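Local structure of insulinase family protease (Yersinia pestis, 3GO9) at residues G59-N64 / S179-H184; L249-P254 / Y325-C330; V257-E262 / T440-Q445. The protein is a predicted peptidase of the M16 (insulinase) family, whose active members cut peptides with a zinc ion, though its own activity and substrate are not established. One frame throughout, in Å; residues are numbered along the deposited sequence. Where two conformers were deposited one is given.

Contact 1: residues G59-N64 / S179-H184; sequences GSLSEN and SSLIGH
The first torsions of Ser-60 and His-184 bring their polar groups together. At Ser-60, chi1 of 54° holds OG between the backbone N and the carbonyl carbon, where it donates to His-184 O at 2.6 Å, tilted 24° from the carbonyl plane. At His-184, CG lies beside its backbone N (chi1 -66°), which turns the imidazole toward the 3-10 segment 60-62, with Leu-61 CA over one face near the rim. His-184 ND1 reaches Ser-60 O at 3.0 Å in a weak, strongly bent bond. His-184 ND1 also lies 3.0 Å from water 1, which donates to Glu-63 OE1; Glu-63 O sits at the ring edge, 3.5 Å from His-184 CE1. The Leu-61 side chain crosses that of His-184 at about a right angle: CD2 makes an off-centre CH-pi contact 4.1 Å from the ring centroid and packs on Leu-181 CD2 at 3.8 Å. A type II turn from Leu-181 to His-184 presents both residues to the 3-10 segment, and an ST turn leads into it, with Leu-181 N donating to Ser-179 OG. Glu-63 is fixed by the backbone N of Gly-69 and Ala-71, at the start of helix 70-80, while Phe-202 of helix 196-206 packs on its side chain. The contact pins the loop between strand 50-56 and helix 70-80 to the loop between helices 170-175 and 196-206, with Tyr-111 packed against Ser-60 and Leu-181.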
loop_
_atom_site.group_PDB
_atom_site.type_symbol
_atom_site.label_atom_id
_atom_site.label_comp_id
_atom_site.label_asym_id
_atom_site.label_seq_id
_atom_site.Cartn_x
_atom_site.Cartn_y
_atom_site.Cartn_z
ATOM N N GLY A 59 -0.437 -1.783 -16.320
ATOM C CA GLY A 59 -1.457 -2.670 -15.716
ATOM C C GLY A 59 -2.632 -2.783 -16.647
ATOM O O GLY A 59 -2.529 -2.467 -17.856
ATOM N N SER A 60 -3.776 -3.146 -16.093
ATOM C CA SER A 60 -4.975 -3.394 -16.893
ATOM C C SER A 60 -5.553 -2.156 -17.506
ATOM O O SER A 60 -6.278 -2.256 -18.508
ATOM C CB SER A 60 -6.014 -4.080 -16.052
ATOM O OG SER A 60 -6.297 -3.380 -14.865
ATOM N N LEU A 61 -5.273 -0.979 -16.936
ATOM C CA LEU A 61 -5.728 0.245 -17.566
ATOM C C LEU A 61 -5.054 0.477 -18.934
ATOM O O LEU A 61 -5.612 1.243 -19.747
ATOM C CB LEU A 61 -5.542 1.456 -16.659
ATOM C CG LEU A 61 -6.323 1.549 -15.401
ATOM C CD1 LEU A 61 -5.810 2.624 -14.456
ATOM C CD2 LEU A 61 -7.849 1.761 -15.724
ATOM N N SER A 62 -3.936 -0.193 -19.245
ATOM C CA SER A 62 -3.264 -0.076 -20.553
ATOM C C SER A 62 -3.925 -0.895 -21.631
ATOM O O SER A 62 -3.546 -0.797 -22.805
ATOM C CB SER A 62 -1.836 -0.629 -20.490
ATOM O OG SER A 62 -0.981 0.143 -19.712
ATOM N N GLU A 63 -4.822 -1.794 -21.227
ATOM C CA GLU A 63 -5.443 -2.748 -22.142
ATOM C C GLU A 63 -6.665 -2.212 -22.840
ATOM O O GLU A 63 -7.566 -1.695 -22.168
ATOM C CB GLU A 63 -5.910 -3.984 -21.334
ATOM C CG GLU A 63 -4.743 -4.791 -20.755
ATOM C CD GLU A 63 -5.157 -5.805 -19.698
ATOM O OE1 GLU A 63 -6.382 -5.942 -19.393
ATOM O OE2 GLU A 63 -4.254 -6.523 -19.175
ATOM N N ASN A 64 -6.727 -2.383 -24.146
ATOM C CA ASN A 64 -7.966 -2.168 -24.876
ATOM C C ASN A 64 -8.786 -3.435 -24.803
ATOM O O ASN A 64 -8.359 -4.391 -24.180
ATOM C CB ASN A 64 -7.695 -1.654 -26.283
ATOM C CG ASN A 64 -7.044 -2.663 -27.229
ATOM O OD1 ASN A 64 -7.294 -3.867 -27.167
ATOM N ND2 ASN A 64 -6.228 -2.148 -28.180
ATOM N N SER A 179 -15.703 4.752 -10.894
ATOM C CA SER A 179 -14.293 4.934 -11.202
ATOM C C SER A 179 -13.980 4.557 -12.632
ATOM O O SER A 179 -14.792 3.928 -13.309
ATOM C CB SER A 179 -13.380 4.059 -10.302
ATOM O OG SER A 179 -13.544 2.728 -10.692
ATOM N N SER A 180 -12.763 4.863 -13.034
ATOM C CA SER A 180 -12.241 4.462 -14.345
ATOM C C SER A 180 -11.710 3.043 -14.367
ATOM O O SER A 180 -11.168 2.630 -15.387
ATOM C CB SER A 180 -11.102 5.392 -14.773
ATOM O OG SER A 180 -9.923 5.139 -14.046
ATOM N N LEU A 181 -11.846 2.342 -13.250
ATOM C CA LEU A 181 -11.263 1.008 -13.091
ATOM C C LEU A 181 -12.251 -0.078 -13.476
ATOM O O LEU A 181 -11.897 -1.261 -13.578
ATOM C CB LEU A 181 -10.820 0.815 -11.666
ATOM C CG LEU A 181 -9.860 1.873 -11.087
ATOM C CD1 LEU A 181 -9.365 1.381 -9.731
ATOM C CD2 LEU A 181 -8.797 2.147 -12.072
ATOM N N ILE A 182 -13.507 0.314 -13.669
ATOM C CA ILE A 182 -14.528 -0.614 -14.165
ATOM C C ILE A 182 -14.198 -1.227 -15.495
ATOM O O ILE A 182 -13.895 -0.559 -16.495
ATOM C CB ILE A 182 -15.904 0.107 -14.283
ATOM C CG1 ILE A 182 -16.288 0.670 -12.958
ATOM C CG2 ILE A 182 -16.958 -0.885 -14.702
ATOM C CD1 ILE A 182 -16.227 -0.345 -11.891
ATOM N N GLY A 183 -14.364 -2.541 -15.575
ATOM C CA GLY A 183 -14.044 -3.271 -16.767
ATOM C C GLY A 183 -12.564 -3.477 -17.041
ATOM O O GLY A 183 -12.178 -4.059 -18.066
ATOM N N HIS A 184 -11.741 -3.100 -16.071
ATOM C CA HIS A 184 -10.314 -3.356 -16.075
ATOM C C HIS A 184 -9.834 -4.207 -14.917
ATOM O O HIS A 184 -8.731 -3.975 -14.381
ATOM C CB HIS A 184 -9.561 -2.039 -16.075
ATOM C CG HIS A 184 -9.770 -1.248 -17.327
ATOM N ND1 HIS A 184 -9.167 -1.601 -18.514
ATOM C CD2 HIS A 184 -10.506 -0.151 -17.588
ATOM C CE1 HIS A 184 -9.533 -0.756 -19.462
ATOM N NE2 HIS A 184 -10.330 0.143 -18.922
HETATM O O HOH W 1 -8.657 -4.483 -18.940
#

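Contact 2: residues L249-P254 / Y325-C330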
loop_
_atom_site.group_PDB
_atom_site.type_symbol
_atom_site.label_atom_id
_atom_site.label_comp_id
_atom_site.label_asym_id
_atom_site.label_seq_id
_atom_site.Cartn_x
_atom_site.Cartn_y
_atom_site.Cartn_z
ATOM N N LEU A 249 -10.022 6.495 -7.763
ATOM C CA LEU A 249 -11.394 6.121 -7.320
ATOM C C LEU A 249 -12.310 7.336 -7.230
ATOM O O LEU A 249 -11.827 8.437 -6.994
ATOM C CB LEU A 249 -11.299 5.489 -5.967
ATOM C CG LEU A 249 -10.710 4.098 -5.846
ATOM C CD1 LEU A 249 -10.484 3.730 -4.392
ATOM C CD2 LEU A 249 -11.677 3.117 -6.524
ATOM N N ALA A 250 -13.615 7.166 -7.438
ATOM C CA ALA A 250 -14.582 8.234 -7.126
ATOM C C ALA A 250 -14.721 8.346 -5.594
ATOM O O ALA A 250 -14.336 7.418 -4.819
ATOM C CB ALA A 250 -15.894 7.925 -7.718
ATOM N N PRO A 251 -15.281 9.455 -5.117
ATOM C CA PRO A 251 -15.495 9.544 -3.665
ATOM C C PRO A 251 -16.479 8.467 -3.210
ATOM O O PRO A 251 -17.358 8.045 -3.965
ATOM C CB PRO A 251 -16.145 10.925 -3.492
ATOM C CG PRO A 251 -15.717 11.698 -4.731
ATOM C CD PRO A 251 -15.667 10.685 -5.819
ATOM N N LEU A 252 -16.288 7.995 -1.982
ATOM C CA LEU A 252 -17.230 7.085 -1.367
ATOM C C LEU A 252 -18.573 7.753 -1.183
ATOM O O LEU A 252 -18.648 8.803 -0.554
ATOM C CB LEU A 252 -16.701 6.640 -0.030
ATOM C CG LEU A 252 -17.495 5.571 0.702
ATOM C CD1 LEU A 252 -17.452 4.163 0.074
ATOM C CD2 LEU A 252 -16.947 5.520 2.127
ATOM N N PRO A 253 -19.651 7.132 -1.675
ATOM C CA PRO A 253 -20.956 7.753 -1.410
ATOM C C PRO A 253 -21.307 7.786 0.058
ATOM O O PRO A 253 -20.895 6.912 0.787
ATOM C CB PRO A 253 -21.953 6.859 -2.161
ATOM C CG PRO A 253 -21.179 6.069 -3.063
ATOM C CD PRO A 253 -19.789 5.929 -2.527
ATOM N N PRO A 254 -22.129 8.770 0.474
ATOM C CA PRO A 254 -22.471 8.918 1.875
ATOM C C PRO A 254 -23.522 7.933 2.430
ATOM O O PRO A 254 -23.618 7.741 3.659
ATOM C CB PRO A 254 -23.023 10.342 1.933
ATOM C CG PRO A 254 -23.582 10.585 0.583
ATOM C CD PRO A 254 -22.837 9.735 -0.381
ATOM N N TYR A 325 -5.029 5.169 -4.366
ATOM C CA TYR A 325 -5.757 5.862 -5.413
ATOM C C TYR A 325 -6.076 7.319 -5.103
ATOM O O TYR A 325 -7.147 7.793 -5.458
ATOM C CB TYR A 325 -7.047 5.087 -5.777
ATOM C CG TYR A 325 -6.784 3.615 -5.991
ATOM C CD1 TYR A 325 -6.218 3.175 -7.164
ATOM C CD2 TYR A 325 -7.009 2.683 -4.970
ATOM C CE1 TYR A 325 -5.928 1.825 -7.350
ATOM C CE2 TYR A 325 -6.710 1.357 -5.138
ATOM C CZ TYR A 325 -6.190 0.944 -6.351
ATOM O OH TYR A 325 -5.898 -0.371 -6.537
ATOM N N GLN A 326 -5.139 8.012 -4.456
ATOM C CA GLN A 326 -5.209 9.445 -4.172
ATOM C C GLN A 326 -6.335 9.757 -3.174
ATOM O O GLN A 326 -6.776 10.916 -3.104
ATOM C CB GLN A 326 -5.344 10.278 -5.471
ATOM C CG GLN A 326 -4.217 10.004 -6.499
ATOM C CD GLN A 326 -4.464 10.576 -7.931
ATOM O OE1 GLN A 326 -3.575 10.499 -8.783
ATOM N NE2 GLN A 326 -5.656 11.127 -8.191
ATOM N N ARG A 327 -6.830 8.727 -2.462
ATOM C CA ARG A 327 -7.836 8.931 -1.386
ATOM C C ARG A 327 -7.277 8.481 -0.060
ATOM O O ARG A 327 -6.550 7.512 -0.003
ATOM C CB ARG A 327 -9.119 8.118 -1.587
ATOM C CG ARG A 327 -9.622 7.971 -2.972
ATOM C CD ARG A 327 -10.477 9.054 -3.422
ATOM N NE ARG A 327 -11.519 9.509 -2.481
ATOM C CZ ARG A 327 -12.068 10.725 -2.548
ATOM N NH1 ARG A 327 -11.698 11.577 -3.506
ATOM N NH2 ARG A 327 -12.976 11.109 -1.663
ATOM N N ALA A 328 -7.649 9.164 1.012
ATOM C CA ALA A 328 -7.312 8.723 2.380
ATOM C C ALA A 328 -8.568 8.041 2.902
ATOM O O ALA A 328 -9.652 8.648 2.832
ATOM C CB ALA A 328 -6.941 9.904 3.277
ATOM N N GLN A 329 -8.441 6.800 3.388
ATOM C CA GLN A 329 -9.579 6.055 3.921
ATOM C C GLN A 329 -9.270 5.716 5.376
ATOM O O GLN A 329 -8.212 5.142 5.668
ATOM C CB GLN A 329 -9.830 4.799 3.117
ATOM C CG GLN A 329 -11.037 4.008 3.577
ATOM C CD GLN A 329 -11.157 2.697 2.813
ATOM O OE1 GLN A 329 -10.671 1.651 3.259
ATOM N NE2 GLN A 329 -11.787 2.753 1.646
ATOM N N CYS A 330 -10.156 6.083 6.288
ATOM C CA CYS A 330 -9.892 5.735 7.669
ATOM C C CYS A 330 -11.225 4.982 8.114
ATOM O O CYS A 330 -12.353 5.395 7.820
ATOM C CB CYS A 330 -9.254 6.968 8.490
ATOM S SG CYS A 330 -7.237 7.602 8.253
#
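Arg-327 CB points toward loop 249-254 without touching it; contact begins at Arg-327 CG, 4.2 Å from Leu-249 CB. A bend at chi2 (-86°) sets Arg-327 CD 3.9 Å from Leu-249 O, and a second at chi3 (-45°) carries the guanidinium on along the loop toward Pro-251. Arg-327 NE lies 4.2 Å from Ala-250 O, too far for a hydrogen bond; that oxygen, over the guanidinium plane, is hydrogen-bonded to Arg-175. Pro-251 CA stands over a face of the group, toward its rim, 3.6 Å from Arg-327 NH2; Pro-251 CB follows at 3.7 Å from the same nitrogen. A carbonyl oxygen and the proline carbons thus lie over the guanidinium, while NH2 is held by a salt bridge to Asp-274 of strand 267-276. That carboxylate also accepts from Leu-252 N, so one acid ties the arginine and the loop to the same strand. At the other end of the contact Leu-249 packs obliquely on Tyr-325: CD1 approaches ring atom CD2 at 3.7 Å, and CG rests 3.8 Å from Tyr-325 CB. Tyr-325 and Gln-326 both have positive phi, as the chain turns tightly between strands 316-324 and 327-336. These two strands form a beta hairpin, cross-linked by the disulfide Cys-330 to Cys-321. The contact is a surface packing of the loop between helix 222-233 and strand 257-261 on the beta hairpin of the five-stranded sheet, within the part of the chain assigned to the M16 inactive domain.

Contact 3: residues V257-E262 / T440-Q445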
loop_
_atom_site.group_PDB
_atom_site.type_symbol
_atom_site.label_atom_id
_atom_site.label_comp_id
_atom_site.label_asym_id
_atom_site.label_seq_id
_atom_site.Cartn_x
_atom_site.Cartn_y
_atom_site.Cartn_z
ATOM N N VAL A 257 -24.819 1.251 3.454
ATOM C CA VAL A 257 -24.977 0.130 2.544
ATOM C C VAL A 257 -24.733 -1.185 3.248
ATOM O O VAL A 257 -23.915 -1.265 4.140
ATOM C CB VAL A 257 -24.040 0.281 1.377
ATOM C CG1 VAL A 257 -22.593 0.230 1.839
ATOM C CG2 VAL A 257 -24.351 -0.762 0.315
ATOM N N SER A 258 -25.471 -2.210 2.823
ATOM C CA SER A 258 -25.212 -3.576 3.265
ATOM C C SER A 258 -24.637 -4.341 2.070
ATOM O O SER A 258 -25.123 -4.212 0.950
ATOM C CB SER A 258 -26.493 -4.253 3.808
ATOM O OG SER A 258 -26.248 -5.643 4.145
ATOM N N LEU A 259 -23.595 -5.102 2.327
ATOM C CA LEU A 259 -22.933 -5.897 1.293
ATOM C C LEU A 259 -22.857 -7.290 1.814
ATOM O O LEU A 259 -22.234 -7.516 2.873
ATOM C CB LEU A 259 -21.540 -5.365 1.036
ATOM C CG LEU A 259 -21.535 -3.899 0.612
ATOM C CD1 LEU A 259 -20.115 -3.384 0.559
ATOM C CD2 LEU A 259 -22.179 -3.602 -0.711
HETATM N N MSE A 260 -23.496 -8.227 1.089
HETATM C CA MSE A 260 -23.385 -9.654 1.425
HETATM C C MSE A 260 -22.027 -10.146 1.028
HETATM O O MSE A 260 -21.558 -9.854 -0.072
HETATM C CB MSE A 260 -24.387 -10.544 0.694
HETATM C CG MSE A 260 -24.089 -12.049 0.912
HETATM SE SE MSE A 260 -23.100 -13.048 -0.463
HETATM C CE MSE A 260 -21.223 -12.653 -0.514
ATOM N N ASN A 261 -21.419 -10.918 1.909
ATOM C CA ASN A 261 -20.099 -11.432 1.729
ATOM C C ASN A 261 -20.084 -12.934 2.037
ATOM O O ASN A 261 -20.580 -13.368 3.074
ATOM C CB ASN A 261 -19.194 -10.678 2.655
ATOM C CG ASN A 261 -17.780 -11.133 2.561
ATOM O OD1 ASN A 261 -17.470 -12.165 1.937
ATOM N ND2 ASN A 261 -16.893 -10.392 3.209
ATOM N N GLU A 262 -19.488 -13.735 1.147
ATOM C CA GLU A 262 -19.571 -15.185 1.321
ATOM C C GLU A 262 -18.473 -15.831 2.195
ATOM O O GLU A 262 -18.637 -16.980 2.540
ATOM C CB GLU A 262 -19.821 -15.918 -0.015
ATOM C CG GLU A 262 -18.754 -15.849 -1.075
ATOM C CD GLU A 262 -19.287 -16.337 -2.424
ATOM O OE1 GLU A 262 -19.918 -17.422 -2.468
ATOM O OE2 GLU A 262 -19.092 -15.628 -3.436
ATOM N N THR A 440 -19.649 7.089 7.174
ATOM C CA THR A 440 -20.386 6.293 6.240
ATOM C C THR A 440 -20.476 4.898 6.803
ATOM O O THR A 440 -19.434 4.315 7.121
ATOM C CB THR A 440 -19.705 6.284 4.896
ATOM O OG1 THR A 440 -19.691 7.636 4.388
ATOM C CG2 THR A 440 -20.427 5.384 3.912
ATOM N N LEU A 441 -21.688 4.380 6.931
ATOM C CA LEU A 441 -21.898 3.043 7.491
ATOM C C LEU A 441 -21.856 1.987 6.422
ATOM O O LEU A 441 -22.715 1.949 5.528
ATOM C CB LEU A 441 -23.207 2.923 8.252
ATOM C CG LEU A 441 -23.482 3.921 9.351
ATOM C CD1 LEU A 441 -24.868 3.627 10.010
ATOM C CD2 LEU A 441 -22.362 3.900 10.361
ATOM N N VAL A 442 -20.911 1.064 6.554
ATOM C CA VAL A 442 -20.783 -0.023 5.596
ATOM C C VAL A 442 -20.902 -1.340 6.364
ATOM O O VAL A 442 -20.010 -1.686 7.117
ATOM C CB VAL A 442 -19.466 0.063 4.849
ATOM C CG1 VAL A 442 -19.368 -1.188 3.915
ATOM C CG2 VAL A 442 -19.333 1.393 4.075
ATOM N N LEU A 443 -21.974 -2.063 6.132
ATOM C CA LEU A 443 -22.253 -3.311 6.873
ATOM C C LEU A 443 -21.977 -4.469 5.954
ATOM O O LEU A 443 -22.682 -4.615 4.948
ATOM C CB LEU A 443 -23.700 -3.384 7.292
ATOM C CG LEU A 443 -24.043 -4.645 8.111
ATOM C CD1 LEU A 443 -23.280 -4.735 9.422
ATOM C CD2 LEU A 443 -25.499 -4.696 8.348
HETATM N N MSE A 444 -21.040 -5.321 6.349
HETATM C CA MSE A 444 -20.822 -6.566 5.603
HETATM C C MSE A 444 -21.599 -7.647 6.355
HETATM O O MSE A 444 -21.485 -7.732 7.569
HETATM C CB MSE A 444 -19.366 -6.936 5.569
HETATM C CG MSE A 444 -18.441 -5.783 5.502
HETATM SE SE MSE A 444 -18.434 -4.970 3.732
HETATM C CE MSE A 444 -17.219 -6.353 3.136
ATOM N N GLN A 445 -22.414 -8.412 5.646
ATOM C CA GLN A 445 -23.089 -9.576 6.233
ATOM C C GLN A 445 -22.623 -10.895 5.610
ATOM O O GLN A 445 -22.223 -10.923 4.437
ATOM C CB GLN A 445 -24.559 -9.444 6.048
ATOM C CG GLN A 445 -25.113 -8.327 6.902
ATOM C CD GLN A 445 -26.584 -8.217 6.815
ATOM O OE1 GLN A 445 -27.098 -7.361 6.087
ATOM N NE2 GLN A 445 -27.294 -9.058 7.555
#
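A parallel pair of strands forms one border of a mixed five-stranded sheet: 257-261 is its outermost strand within the chain and 440-446 lies next to it. Val-257, Ser-258, Leu-259 and Met-260 stand level with Val-442, Leu-443, Met-444 and Gln-445, and the segment axes diverge by 25°. Five backbone bonds join them in the parallel pattern, in which every second residue of 257-261 bonds to the two residues flanking its partner. Val-257 N donates to Leu-441 O, and Leu-443 N to Val-257 O almost straight, at 177°. Leu-259 repeats this with Leu-443 O and Gln-445 N, and Asn-261 N donates to Gln-445 O at 2.7 Å; the pattern continues from Asn-261 to Lys-447. On the face bearing Val-257, Leu-259, Val-442 and Met-444, the two valines lie side by side, their CG1 atoms 4.1 Å apart. Leu-259 CD1 rests against both Val-442 CG1, also at 4.1 Å, and the selenium of selenomethionine Met-444, at 3.9 Å. Bends at chi2 and chi3 fold the Met-444 chain, carrying its CE to Asn-261 ND2. On the other face Ser-258 OG, anti to its own N (chi1 175°), donates to Gln-445 OE1 at 2.7 Å, in the carbonyl plane and on a lone pair. OE1 also accepts from Val-452 N, and NE2 donates to Glu-449 and Pro-450, so both ends of this buried amide are engaged and its rotation is set. Strand 267-276 flanks 440-446 on the side away from 257-261. Helix 170-175 covers the Leu-259 face, where Trp-171 touches Leu-259, Val-442 and Met-444, whereas helix 454-465 packs over the face of Ser-258 and Leu-443 through Val-454.

The three contacts follow a path from the insulinase-family part of the chain into the five-stranded sheet. Contact 1 touches contact 2 (centres about 18 Å apart): Ser-179 CB packs on Leu-249 CA at 4.1 Å, and Leu-181 CD1 on Tyr-325 CE1 at 4.2 Å. Contact 2 touches contact 3 (centres about 17 Å apart) where Pro-253 O meets Thr-440 CG2 at 3.5 Å, and both reach the same sheet. Contacts 1 and 3 stay about 13 Å apart at their nearest atoms. Helix 170-175 packs on contact 2 through Arg-175, on contact 3 through Trp-171. None holds a zinc ligand; zinc ions lie about 11, 13 and 10 Å from the side chains of Glu-63, Leu-249 and Met-444.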